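Local coordinates for RagB/SusD domain protein (PDB 5J90) that binds chitin and, as a SusD homolog, is probably an outer-membrane lipoprotein serving a polysaccharide utilization locus for chitin conversion, at residues A163-A168 and R201-L206; L122-M127 and L208-R213; F115-L120 and V169-K174; K174-G179 and Q232-M237; V236-D241 and F337-G342. One frame throughout, in Å; residues are numbered along the deposited sequence.

The five contacts follow the helical scaffold of this SusD-like protein from its interior to its surface. Interactions 1, 2 and 3 join helices 113-134, 154-177 and 196-213 pairwise; the centres of interactions 1 and 2 lie about 9 Å apart, those of interactions 1 and 3 about 8 Å. Interaction 1 is nested along the chain inside the loop closed by interaction 2. Interaction 4, its centre about 11 Å from those of interactions 1 and 3, ties the end of helix 154-177 to the loop after helix 219-231. That loop runs on through V236 and M237 into interaction 5, which meets helix 332-344. It is one link to that helix, beside direct packing of helix 196-213 on it.

Interaction 1. Residues A163-A168 and R201-L206; sequences AELDTA and RFANTL
Helices 154-177 and 196-213, successive in the all-helical part of the fold, meet where L165 packs against A203 and L206. The two backbones come close here, with 6.4 Å between the CA atoms of L165 and A203, consistent with the small methyl of A203. L165 CD2 lies 4.2 Å from A203 CB, while the other branch, CD1, sits 3.9 Å from the carbonyl oxygen A203 O. With CG anti to its own carbonyl carbon (chi1 -64°), L165 puts one branch on the A203 methyl and the other on its carbonyl oxygen, and CD1 also reaches to 4.4 Å from L206 CG. Such helix-on-helix packing suits the SusD family, which belongs to the TPR clan, and all three touching residues are buried. V169, one turn after L165, continues the row by touching A203 and N204. On the far side of helix 196-213, T205 OG1 donates to R201 O at 2.8 Å. T205 N binds the same oxygen from the opposite face of its carbonyl plane, at 3.1 Å, so two donors from one residue grip R201 O. T205 OG1 is also hydrogen-bonded to M237 N, and N204 ND2 to G235 O, which fastens the loop after helix 219-231 to this helix.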
# COMPACT_ATOMS: atom_id res chain seq x y z
N ALA A 163 4.23 21.69 -4.60
CA ALA A 163 4.63 22.71 -5.58
C ALA A 163 3.84 24.01 -5.39
O ALA A 163 4.38 25.10 -5.58
CB ALA A 163 4.45 22.18 -7.01
N GLU A 164 2.57 23.88 -5.04
CA GLU A 164 1.75 25.05 -4.74
C GLU A 164 2.28 25.79 -3.52
O GLU A 164 2.36 27.02 -3.51
CB GLU A 164 0.29 24.64 -4.55
CG GLU A 164 -0.36 24.27 -5.88
CD GLU A 164 -1.71 23.58 -5.73
OE1 GLU A 164 -1.99 23.03 -4.64
OE2 GLU A 164 -2.48 23.59 -6.72
N LEU A 165 2.67 25.05 -2.48
CA LEU A 165 3.30 25.70 -1.34
C LEU A 165 4.62 26.36 -1.73
O LEU A 165 4.94 27.44 -1.22
CB LEU A 165 3.48 24.72 -0.19
CG LEU A 165 2.18 24.18 0.41
CD1 LEU A 165 2.49 23.21 1.54
CD2 LEU A 165 1.28 25.31 0.90
N ASP A 166 5.40 25.74 -2.62
CA ASP A 166 6.63 26.37 -3.12
C ASP A 166 6.33 27.72 -3.76
O ASP A 166 6.99 28.72 -3.47
CB ASP A 166 7.34 25.50 -4.18
CG ASP A 166 7.96 24.24 -3.61
OD1 ASP A 166 8.23 24.18 -2.39
OD2 ASP A 166 8.19 23.32 -4.42
N THR A 167 5.32 27.75 -4.63
CA THR A 167 4.93 28.98 -5.32
C THR A 167 4.50 30.06 -4.33
O THR A 167 4.97 31.21 -4.40
CB THR A 167 3.80 28.70 -6.30
OG1 THR A 167 4.27 27.79 -7.31
CG2 THR A 167 3.31 29.98 -6.97
N ALA A 168 3.64 29.70 -3.38
CA ALA A 168 3.14 30.65 -2.39
C ALA A 168 4.25 31.21 -1.50
O ALA A 168 4.31 32.42 -1.24
CB ALA A 168 2.06 30.01 -1.54
N ARG A 201 4.99 31.16 7.45
CA ARG A 201 5.34 30.24 8.53
C ARG A 201 4.29 29.13 8.63
O ARG A 201 4.63 27.96 8.89
CB ARG A 201 5.50 31.03 9.84
CG ARG A 201 6.04 30.22 11.00
CD ARG A 201 6.48 31.13 12.16
NE ARG A 201 7.63 31.97 11.81
CZ ARG A 201 7.60 33.29 11.70
NH1 ARG A 201 6.47 33.97 11.89
NH2 ARG A 201 8.71 33.95 11.39
N PHE A 202 3.03 29.48 8.41
CA PHE A 202 1.97 28.47 8.37
C PHE A 202 2.20 27.53 7.18
O PHE A 202 2.18 26.30 7.35
CB PHE A 202 0.57 29.11 8.30
CG PHE A 202 -0.53 28.14 7.97
CD1 PHE A 202 -0.67 26.94 8.67
CD2 PHE A 202 -1.43 28.41 6.95
CE1 PHE A 202 -1.68 26.04 8.36
CE2 PHE A 202 -2.44 27.51 6.63
CZ PHE A 202 -2.57 26.33 7.34
N ALA A 203 2.45 28.08 6.00
CA ALA A 203 2.70 27.25 4.83
C ALA A 203 3.86 26.28 5.06
O ALA A 203 3.78 25.12 4.67
CB ALA A 203 2.97 28.12 3.59
N ASN A 204 4.95 26.76 5.68
CA ASN A 204 6.07 25.88 6.00
C ASN A 204 5.63 24.74 6.92
O ASN A 204 6.04 23.58 6.75
CB ASN A 204 7.20 26.66 6.69
CG ASN A 204 7.83 27.72 5.80
OD1 ASN A 204 7.80 27.63 4.57
ND2 ASN A 204 8.41 28.73 6.44
N THR A 205 4.80 25.06 7.92
CA THR A 205 4.39 24.05 8.89
C THR A 205 3.44 23.04 8.24
O THR A 205 3.51 21.84 8.52
CB THR A 205 3.73 24.71 10.11
OG1 THR A 205 4.56 25.78 10.58
CG2 THR A 205 3.56 23.70 11.24
N LEU A 206 2.58 23.52 7.35
CA LEU A 206 1.69 22.66 6.58
C LEU A 206 2.53 21.73 5.68
O LEU A 206 2.22 20.53 5.58
CB LEU A 206 0.73 23.51 5.75
CG LEU A 206 -0.31 22.84 4.87
CD1 LEU A 206 -1.10 21.79 5.63
CD2 LEU A 206 -1.24 23.90 4.27

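Interaction 2. Residues L122-M127 and L208-R213; sequences LKVEGM and LRLAMR
The guanidinium of R209 and the carboxylate of E125 lie near each other between helices 196-213 and 113-134, their planes 51° apart. Water 1 lies at the guanidinium edge, in its plane, and takes a hydrogen bond from R209 NH1 at 3.0 Å. The same water donates to E125 OE2 at 2.7 Å, bridging the two charged groups. E125 OE1 stands 4.0 Å from R209 NH1 and well out of the guanidinium plane, where no N-H points at it, so the direct interaction is one of charge alone. A bend at chi3 (-77°) turns the end of R209 out of its otherwise extended chain, and NH2 makes its salt bridge with E334 while NH1 also bonds H128 NE2. Beside this polar group the helices touch through V124 CG1 and L210 CD1, 3.7 Å apart; these side chains cross obliquely and rest against helix 154-177, V124 on E164 and L210 on Y158 and F162. All four touching residues are buried between helices 113-134, 154-177 and 196-213 of the SusD-like fold. R209 thus serves two carboxylates, E334 directly and E125 through water, and its positive charge would probably stabilise the buried E125 as the carboxylate.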
# COMPACT_ATOMS: atom_id res chain seq x y z
N LEU A 122 -4.45 28.44 1.44
CA LEU A 122 -5.77 28.03 1.89
C LEU A 122 -6.28 26.81 1.14
O LEU A 122 -6.93 25.94 1.72
CB LEU A 122 -6.76 29.19 1.75
CG LEU A 122 -6.79 30.15 2.92
CD1 LEU A 122 -7.63 31.36 2.55
CD2 LEU A 122 -7.35 29.44 4.15
N LYS A 123 -6.00 26.76 -0.16
CA LYS A 123 -6.38 25.63 -1.00
C LYS A 123 -5.78 24.34 -0.46
O LYS A 123 -6.49 23.34 -0.29
CB LYS A 123 -5.92 25.86 -2.44
CG LYS A 123 -6.30 24.77 -3.42
CD LYS A 123 -5.57 25.00 -4.74
CE LYS A 123 -6.02 24.03 -5.83
NZ LYS A 123 -5.19 24.18 -7.05
N VAL A 124 -4.47 24.35 -0.19
CA VAL A 124 -3.81 23.16 0.30
C VAL A 124 -4.34 22.80 1.70
O VAL A 124 -4.57 21.63 2.01
CB VAL A 124 -2.29 23.32 0.28
CG1 VAL A 124 -1.61 22.11 0.93
CG2 VAL A 124 -1.80 23.49 -1.16
N GLU A 125 -4.57 23.80 2.54
CA GLU A 125 -5.13 23.54 3.87
C GLU A 125 -6.47 22.82 3.78
O GLU A 125 -6.72 21.86 4.52
CB GLU A 125 -5.25 24.84 4.67
CG GLU A 125 -6.13 24.73 5.92
CD GLU A 125 -5.69 23.67 6.93
OE1 GLU A 125 -4.54 23.16 6.86
OE2 GLU A 125 -6.52 23.34 7.81
N GLY A 126 -7.35 23.26 2.89
CA GLY A 126 -8.64 22.60 2.76
C GLY A 126 -8.57 21.29 1.99
O GLY A 126 -9.21 20.30 2.37
N MET A 127 -7.81 21.26 0.91
CA MET A 127 -7.85 20.10 0.02
C MET A 127 -6.99 18.91 0.45
O MET A 127 -7.29 17.78 0.05
CB MET A 127 -7.60 20.50 -1.44
CG MET A 127 -8.62 21.53 -1.97
SD MET A 127 -10.36 21.05 -1.82
CE MET A 127 -10.43 19.67 -2.96
N LEU A 208 5.48 20.65 6.40
CA LEU A 208 6.03 19.66 7.31
C LEU A 208 5.02 18.57 7.66
O LEU A 208 5.36 17.38 7.70
CB LEU A 208 6.58 20.35 8.57
CG LEU A 208 7.23 19.46 9.64
CD1 LEU A 208 8.43 18.68 9.07
CD2 LEU A 208 7.65 20.30 10.84
N ARG A 209 3.77 18.96 7.90
CA ARG A 209 2.70 17.99 8.12
C ARG A 209 2.56 17.04 6.93
O ARG A 209 2.50 15.82 7.11
CB ARG A 209 1.37 18.71 8.38
CG ARG A 209 0.18 17.75 8.40
CD ARG A 209 -1.16 18.48 8.40
NE ARG A 209 -1.48 19.04 9.71
CZ ARG A 209 -2.61 19.70 9.97
NH1 ARG A 209 -3.50 19.89 9.00
NH2 ARG A 209 -2.84 20.18 11.19
N LEU A 210 2.50 17.59 5.73
CA LEU A 210 2.31 16.77 4.53
C LEU A 210 3.53 15.87 4.27
O LEU A 210 3.39 14.72 3.82
CB LEU A 210 2.00 17.64 3.31
CG LEU A 210 0.71 18.45 3.40
CD1 LEU A 210 0.53 19.30 2.15
CD2 LEU A 210 -0.50 17.57 3.65
N ALA A 211 4.71 16.38 4.59
CA ALA A 211 5.93 15.60 4.46
C ALA A 211 5.92 14.38 5.38
O ALA A 211 6.21 13.26 4.96
CB ALA A 211 7.15 16.48 4.72
N MET A 212 5.57 14.57 6.65
CA MET A 212 5.57 13.45 7.57
C MET A 212 4.49 12.44 7.19
O MET A 212 4.67 11.23 7.36
CB MET A 212 5.39 13.91 9.03
CG MET A 212 5.96 12.92 10.04
SD MET A 212 7.77 12.73 9.93
CE MET A 212 8.29 14.36 10.45
N ARG A 213 3.37 12.92 6.64
CA ARG A 213 2.31 12.02 6.20
C ARG A 213 2.81 10.94 5.26
O ARG A 213 2.33 9.81 5.30
CB ARG A 213 1.19 12.80 5.50
CG ARG A 213 -0.03 11.94 5.16
CD ARG A 213 -1.03 11.91 6.32
NE ARG A 213 -1.81 13.16 6.34
CZ ARG A 213 -1.91 13.99 7.37
NH1 ARG A 213 -2.63 15.10 7.24
NH2 ARG A 213 -1.31 13.74 8.54
O HOH W 1 -5.98 21.40 9.57

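Interaction 3. Residues F115-L120 and V169-K174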
# COMPACT_ATOMS: atom_id res chain seq x y z
N PHE A 115 -2.46 37.69 -3.68
CA PHE A 115 -3.74 37.03 -3.43
C PHE A 115 -3.73 35.60 -3.98
O PHE A 115 -4.31 34.69 -3.37
CB PHE A 115 -4.90 37.83 -4.01
CG PHE A 115 -5.14 39.14 -3.31
CD1 PHE A 115 -5.66 39.17 -2.02
CD2 PHE A 115 -4.83 40.34 -3.93
CE1 PHE A 115 -5.87 40.38 -1.37
CE2 PHE A 115 -5.04 41.55 -3.29
CZ PHE A 115 -5.56 41.57 -2.01
N TYR A 116 -3.08 35.39 -5.11
CA TYR A 116 -2.93 34.05 -5.66
C TYR A 116 -2.18 33.16 -4.66
O TYR A 116 -2.62 32.06 -4.34
CB TYR A 116 -2.20 34.09 -7.00
CG TYR A 116 -1.88 32.74 -7.60
CD1 TYR A 116 -2.85 31.75 -7.70
CD2 TYR A 116 -0.61 32.47 -8.10
CE1 TYR A 116 -2.55 30.51 -8.27
CE2 TYR A 116 -0.31 31.24 -8.67
CZ TYR A 116 -1.28 30.27 -8.74
OH TYR A 116 -0.98 29.04 -9.31
N ALA A 117 -1.05 33.65 -4.16
CA ALA A 117 -0.28 32.91 -3.16
C ALA A 117 -1.11 32.53 -1.93
O ALA A 117 -1.09 31.38 -1.48
CB ALA A 117 0.95 33.71 -2.74
N LEU A 118 -1.85 33.49 -1.39
CA LEU A 118 -2.65 33.23 -0.21
C LEU A 118 -3.73 32.19 -0.52
O LEU A 118 -4.03 31.32 0.31
CB LEU A 118 -3.26 34.53 0.35
CG LEU A 118 -2.18 35.44 0.94
CD1 LEU A 118 -2.68 36.88 1.03
CD2 LEU A 118 -1.74 34.94 2.32
N SER A 119 -4.32 32.28 -1.71
CA SER A 119 -5.35 31.31 -2.11
C SER A 119 -4.77 29.90 -2.19
O SER A 119 -5.45 28.94 -1.84
CB SER A 119 -6.03 31.69 -3.43
OG SER A 119 -5.23 31.40 -4.56
N LEU A 120 -3.51 29.77 -2.62
CA LEU A 120 -2.87 28.46 -2.70
C LEU A 120 -2.67 27.83 -1.32
O LEU A 120 -2.87 26.63 -1.13
CB LEU A 120 -1.52 28.55 -3.43
CG LEU A 120 -1.60 28.80 -4.94
CD1 LEU A 120 -0.19 28.98 -5.50
CD2 LEU A 120 -2.33 27.66 -5.64
N VAL A 169 5.11 30.33 -1.01
CA VAL A 169 6.20 30.74 -0.13
C VAL A 169 7.17 31.68 -0.85
O VAL A 169 7.60 32.69 -0.28
CB VAL A 169 6.95 29.51 0.45
CG1 VAL A 169 8.27 29.93 1.07
CG2 VAL A 169 6.07 28.81 1.48
N ALA A 170 7.51 31.37 -2.09
CA ALA A 170 8.44 32.22 -2.84
C ALA A 170 7.84 33.59 -3.08
O ALA A 170 8.51 34.61 -2.90
CB ALA A 170 8.81 31.56 -4.15
N GLU A 171 6.57 33.64 -3.47
CA GLU A 171 5.91 34.90 -3.79
C GLU A 171 5.80 35.81 -2.57
O GLU A 171 6.15 36.99 -2.62
CB GLU A 171 4.52 34.65 -4.40
CG GLU A 171 3.76 35.93 -4.74
CD GLU A 171 4.40 36.74 -5.85
OE1 GLU A 171 4.97 36.12 -6.78
OE2 GLU A 171 4.33 37.98 -5.81
N LEU A 172 5.31 35.26 -1.46
CA LEU A 172 5.14 36.09 -0.26
C LEU A 172 6.48 36.49 0.35
O LEU A 172 6.63 37.60 0.87
CB LEU A 172 4.26 35.39 0.77
CG LEU A 172 2.82 35.18 0.34
CD1 LEU A 172 2.06 34.45 1.43
CD2 LEU A 172 2.13 36.51 -0.01
N THR A 173 7.47 35.59 0.30
CA THR A 173 8.79 35.89 0.85
C THR A 173 9.44 37.03 0.06
O THR A 173 10.07 37.91 0.65
CB THR A 173 9.69 34.65 0.88
OG1 THR A 173 9.12 33.68 1.77
CG2 THR A 173 11.08 35.02 1.37
N LYS A 174 9.25 37.03 -1.25
CA LYS A 174 9.73 38.12 -2.10
C LYS A 174 9.17 39.47 -1.63
O LYS A 174 9.91 40.45 -1.48
CB LYS A 174 9.34 37.85 -3.56
CG LYS A 174 9.68 38.96 -4.53
CD LYS A 174 9.24 38.60 -5.93
CE LYS A 174 7.73 38.59 -6.05
NZ LYS A 174 7.28 38.25 -7.44
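Apolar contacts carry this meeting of helices 113-134 and 154-177. A117 CB is set against two neighbouring residues of the other helix, 3.9 Å from L172 CG and 4.0 Å from E171 CB, so that the methyl rests between the bases of the two longer side chains. L172 keeps its CG anti to the carbonyl carbon (chi1 -65°), which carries its CD1 to 3.9 Å from L118 CD2; the two leucines cross at about a right angle. The axes of the short segments approach to 8.9 Å with 135° between their directions, an obliquely antiparallel pair of consecutive helices in the helical scaffold of the SusD-like fold. Around them, L118 also touches W199 and L172 touches V200, both on helix 196-213, and A117 meets A168 one turn before L172 on the same helix. The hydrogen bonds described here lie within one helix. S119 OG donates to Y116 O at 2.7 Å, an oxygen that L120 N uses as well. T173 OG1 does the same for V169 O, coming from the face of the carbonyl opposite to that used by T173 N. Toward the surface, the E171 chain bends at chi2 (67°) and its carboxylate forms a salt bridge with K174 NZ, 3.2 Å from OE1 on the syn side, while OE2 pairs with R175 NE.

Interaction 4. Residues K174-G179 and Q232-M237. With EDO (1,2-ethanediol), chain F.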
# COMPACT_ATOMS: atom_id res chain seq x y z
N LYS A 174 9.25 37.03 -1.25
CA LYS A 174 9.73 38.12 -2.10
C LYS A 174 9.17 39.47 -1.63
O LYS A 174 9.91 40.45 -1.48
CB LYS A 174 9.34 37.85 -3.56
CG LYS A 174 9.68 38.96 -4.53
CD LYS A 174 9.24 38.60 -5.93
CE LYS A 174 7.73 38.59 -6.05
NZ LYS A 174 7.28 38.25 -7.44
N ARG A 175 7.87 39.51 -1.38
CA ARG A 175 7.22 40.74 -0.95
C ARG A 175 7.66 41.17 0.45
O ARG A 175 7.84 42.36 0.71
CB ARG A 175 5.70 40.60 -1.05
CG ARG A 175 5.25 40.45 -2.49
CD ARG A 175 3.77 40.11 -2.61
NE ARG A 175 3.43 39.86 -4.00
CZ ARG A 175 2.81 40.73 -4.79
NH1 ARG A 175 2.42 41.91 -4.33
NH2 ARG A 175 2.56 40.40 -6.05
N ILE A 176 7.83 40.21 1.34
CA ILE A 176 8.32 40.51 2.68
C ILE A 176 9.73 41.10 2.62
O ILE A 176 10.02 42.10 3.28
CB ILE A 176 8.32 39.26 3.58
CG1 ILE A 176 6.89 38.74 3.75
CG2 ILE A 176 8.97 39.56 4.93
CD1 ILE A 176 6.82 37.29 4.18
N ASP A 177 10.59 40.47 1.81
CA ASP A 177 11.98 40.91 1.68
C ASP A 177 12.05 42.34 1.14
O ASP A 177 12.96 43.10 1.48
CB ASP A 177 12.76 39.97 0.76
CG ASP A 177 13.07 38.63 1.40
OD1 ASP A 177 12.91 38.49 2.63
OD2 ASP A 177 13.51 37.72 0.67
N ALA A 178 11.07 42.69 0.31
CA ALA A 178 11.02 44.02 -0.31
C ALA A 178 10.34 45.06 0.57
O ALA A 178 10.29 46.24 0.22
CB ALA A 178 10.33 43.94 -1.67
N GLY A 179 9.82 44.63 1.72
CA GLY A 179 9.17 45.54 2.65
C GLY A 179 7.82 46.03 2.16
O GLY A 179 7.34 47.08 2.59
N GLN A 232 13.45 26.95 5.56
CA GLN A 232 12.96 28.22 5.02
C GLN A 232 13.24 29.31 6.05
O GLN A 232 13.22 29.07 7.25
CB GLN A 232 11.45 28.12 4.72
CG GLN A 232 10.95 29.06 3.63
CD GLN A 232 10.61 30.46 4.13
OE1 GLN A 232 10.26 30.66 5.29
NE2 GLN A 232 10.70 31.44 3.23
N LYS A 233 13.50 30.52 5.57
CA LYS A 233 13.99 31.59 6.45
C LYS A 233 13.09 31.93 7.63
O LYS A 233 13.57 32.43 8.65
CB LYS A 233 14.37 32.85 5.67
CG LYS A 233 13.20 33.60 5.07
CD LYS A 233 13.67 34.76 4.21
CE LYS A 233 14.42 35.80 5.01
NZ LYS A 233 14.84 36.94 4.13
N PHE A 234 11.78 31.65 7.53
CA PHE A 234 10.87 31.92 8.63
C PHE A 234 10.56 30.68 9.47
O PHE A 234 9.94 30.77 10.54
CB PHE A 234 9.58 32.58 8.11
CG PHE A 234 9.84 33.84 7.33
CD1 PHE A 234 10.51 34.90 7.92
CD2 PHE A 234 9.44 33.96 6.01
CE1 PHE A 234 10.76 36.06 7.21
CE2 PHE A 234 9.69 35.12 5.30
CZ PHE A 234 10.36 36.17 5.90
N GLY A 235 11.00 29.52 8.98
CA GLY A 235 10.81 28.26 9.68
C GLY A 235 9.36 27.90 9.95
O GLY A 235 8.43 28.38 9.29
N VAL A 236 9.16 27.03 10.94
CA VAL A 236 7.82 26.57 11.28
C VAL A 236 7.32 27.24 12.57
O VAL A 236 8.05 28.02 13.21
CB VAL A 236 7.74 25.03 11.35
CG1 VAL A 236 8.09 24.42 9.98
CG2 VAL A 236 8.63 24.45 12.46
N MET A 237 6.07 26.98 12.93
CA MET A 237 5.49 27.59 14.14
C MET A 237 6.37 27.36 15.36
O MET A 237 6.88 26.26 15.57
CB MET A 237 4.11 27.01 14.41
CG MET A 237 3.10 27.25 13.32
SD MET A 237 1.55 26.44 13.74
CE MET A 237 0.62 26.81 12.26
C1 EDO F . 12.67 26.82 14.01
O1 EDO F . 12.67 28.22 13.71
C2 EDO F . 11.56 26.13 13.23
O2 EDO F . 11.87 26.13 11.84
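Helix 154-177 closes at G179 in a Schellman motif, with positive phi and two bonds back into the last turn, one of them G179 N to I176 O, while Q232 to G235 of the opposing segment form a type I beta turn. Two branches of I176 meet the outer end of the F234 ring: I176 CD1 lies 3.8 Å from F234 CE2, and I176 CG2 equally far from F234 CZ. The side chains come from opposite directions. Next to them, K233 NZ donates to D177 OD1 at 2.9 Å in a salt bridge, meeting that oxygen on the syn side but 32° out of the carboxylate plane. K233 starts with CG between its backbone N and carbonyl carbon (chi1 70°), and this places CG over the centre of the F234 ring, 3.7 Å above it, before the chain runs on to D177. This surface contact joins the last turn of a scaffold helix to the loop that follows helix 219-231. Within the turn, F234 N donates to Q232 OE1 from above the carbonyl plane (2.9 Å), and Q232 OE1 also accepts from N204 ND2.

Interaction 5. Residues V236-D241 and F337-G342. With EDO (1,2-ethanediol), chain F.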
# COMPACT_ATOMS: atom_id res chain seq x y z
N VAL A 236 9.16 27.03 10.94
CA VAL A 236 7.82 26.57 11.28
C VAL A 236 7.32 27.24 12.57
O VAL A 236 8.05 28.02 13.21
CB VAL A 236 7.74 25.03 11.35
CG1 VAL A 236 8.09 24.42 9.98
CG2 VAL A 236 8.63 24.45 12.46
N MET A 237 6.07 26.98 12.93
CA MET A 237 5.49 27.59 14.14
C MET A 237 6.37 27.36 15.36
O MET A 237 6.88 26.26 15.57
CB MET A 237 4.11 27.01 14.41
CG MET A 237 3.10 27.25 13.32
SD MET A 237 1.55 26.44 13.74
CE MET A 237 0.62 26.81 12.26
N LEU A 238 6.51 28.41 16.19
CA LEU A 238 7.30 28.33 17.42
C LEU A 238 6.51 28.72 18.66
O LEU A 238 6.73 28.18 19.73
CB LEU A 238 8.54 29.21 17.33
CG LEU A 238 9.66 28.77 16.39
CD1 LEU A 238 10.82 29.73 16.54
CD2 LEU A 238 10.08 27.35 16.73
N VAL A 239 5.61 29.69 18.51
CA VAL A 239 4.85 30.18 19.65
C VAL A 239 3.37 30.10 19.31
O VAL A 239 3.00 29.98 18.13
CB VAL A 239 5.23 31.63 20.05
CG1 VAL A 239 6.69 31.71 20.46
CG2 VAL A 239 4.93 32.60 18.91
N ASN A 240 2.53 30.16 20.33
CA ASN A 240 1.11 29.92 20.12
C ASN A 240 0.42 30.94 19.22
O ASN A 240 -0.55 30.61 18.54
CB ASN A 240 0.38 29.68 21.45
CG ASN A 240 0.77 28.36 22.08
OD1 ASN A 240 0.93 27.36 21.36
ND2 ASN A 240 0.94 28.33 23.39
N ASP A 241 0.94 32.17 19.17
CA ASP A 241 0.42 33.17 18.24
C ASP A 241 0.66 32.79 16.78
O ASP A 241 0.07 33.38 15.87
CB ASP A 241 1.01 34.56 18.53
CG ASP A 241 0.42 35.21 19.76
OD1 ASP A 241 -0.61 34.72 20.28
OD2 ASP A 241 0.97 36.24 20.21
N PHE A 337 5.86 18.55 17.68
CA PHE A 337 5.75 17.09 17.62
C PHE A 337 6.14 16.55 16.24
O PHE A 337 6.67 15.44 16.14
CB PHE A 337 4.36 16.62 18.03
CG PHE A 337 4.01 16.95 19.47
CD1 PHE A 337 4.84 16.55 20.51
CD2 PHE A 337 2.86 17.67 19.77
CE1 PHE A 337 4.53 16.86 21.84
CE2 PHE A 337 2.56 17.98 21.10
CZ PHE A 337 3.38 17.56 22.12
N LEU A 338 5.90 17.34 15.19
CA LEU A 338 6.38 16.98 13.87
C LEU A 338 7.91 16.99 13.85
O LEU A 338 8.54 16.05 13.36
CB LEU A 338 5.83 17.95 12.82
CG LEU A 338 4.39 17.67 12.41
CD1 LEU A 338 3.82 18.87 11.71
CD2 LEU A 338 4.33 16.44 11.51
N ARG A 339 8.50 18.05 14.39
CA ARG A 339 9.96 18.14 14.46
C ARG A 339 10.55 17.04 15.34
O ARG A 339 11.60 16.49 15.01
CB ARG A 339 10.40 19.52 14.94
CG ARG A 339 10.13 20.65 13.94
CD ARG A 339 10.23 22.02 14.62
NE ARG A 339 11.60 22.31 14.99
CZ ARG A 339 11.98 23.22 15.90
NH1 ARG A 339 11.09 23.94 16.58
NH2 ARG A 339 13.26 23.38 16.12
N ALA A 340 9.87 16.70 16.43
CA ALA A 340 10.34 15.62 17.31
C ALA A 340 10.42 14.30 16.55
O ALA A 340 11.42 13.59 16.64
CB ALA A 340 9.44 15.49 18.54
N GLU A 341 9.37 13.97 15.80
CA GLU A 341 9.39 12.76 15.00
C GLU A 341 10.48 12.83 13.92
O GLU A 341 11.19 11.85 13.67
CB GLU A 341 8.03 12.50 14.35
CG GLU A 341 8.08 11.27 13.45
CD GLU A 341 6.75 10.84 12.89
OE1 GLU A 341 5.70 11.44 13.21
OE2 GLU A 341 6.76 9.87 12.10
N GLY A 342 10.62 13.99 13.27
CA GLY A 342 11.68 14.18 12.29
C GLY A 342 13.05 13.93 12.90
O GLY A 342 13.93 13.34 12.27
C1 EDO F . 12.67 26.82 14.01
O1 EDO F . 12.67 28.22 13.71
C2 EDO F . 11.56 26.13 13.23
O2 EDO F . 11.87 26.13 11.84
O HOH W 2 8.16 23.95 16.43
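R339, on helix 332-344 of the SusD-like helical scaffold, meets the loop after helix 219-231 through V236 and L238. V236 CG2 lies 3.6 Å from R339 CD, the two side chains sliding past each other in opposite directions, so the methyl rests on the aliphatic part of the arginine. L238 crosses R339 at about a right angle and brings CD2 to 3.6 Å from NH1. A bend at chi3 (69°) turns the guanidinium away from the line of the chain. One face of that group is covered by a 1,2-ethanediol molecule, probably from the crystallisation liquor, with its C2 over the centre and 3.9 Å above the plane. The diol sits between the loop and the arginine: its C2 is 3.5 Å from V236 CG2, and its O2 accepts from V236 N at an N-H...O angle of 159°. Farther out, R339 NE is hydrogen-bonded to M349 O, with NH2 adding a weak bond to G350 O, and these limit the rotation of the guanidinium. The loop has its own supports, since the backbone N of L238 binds D242 OD2, its carbonyl oxygen binds Y336 OH, and V236 touches T205 of helix 196-213. At the guanidinium edge, in its plane, water 2 accepts from R339 NH1 at 2.9 Å and donates to M237 O at 2.8 Å.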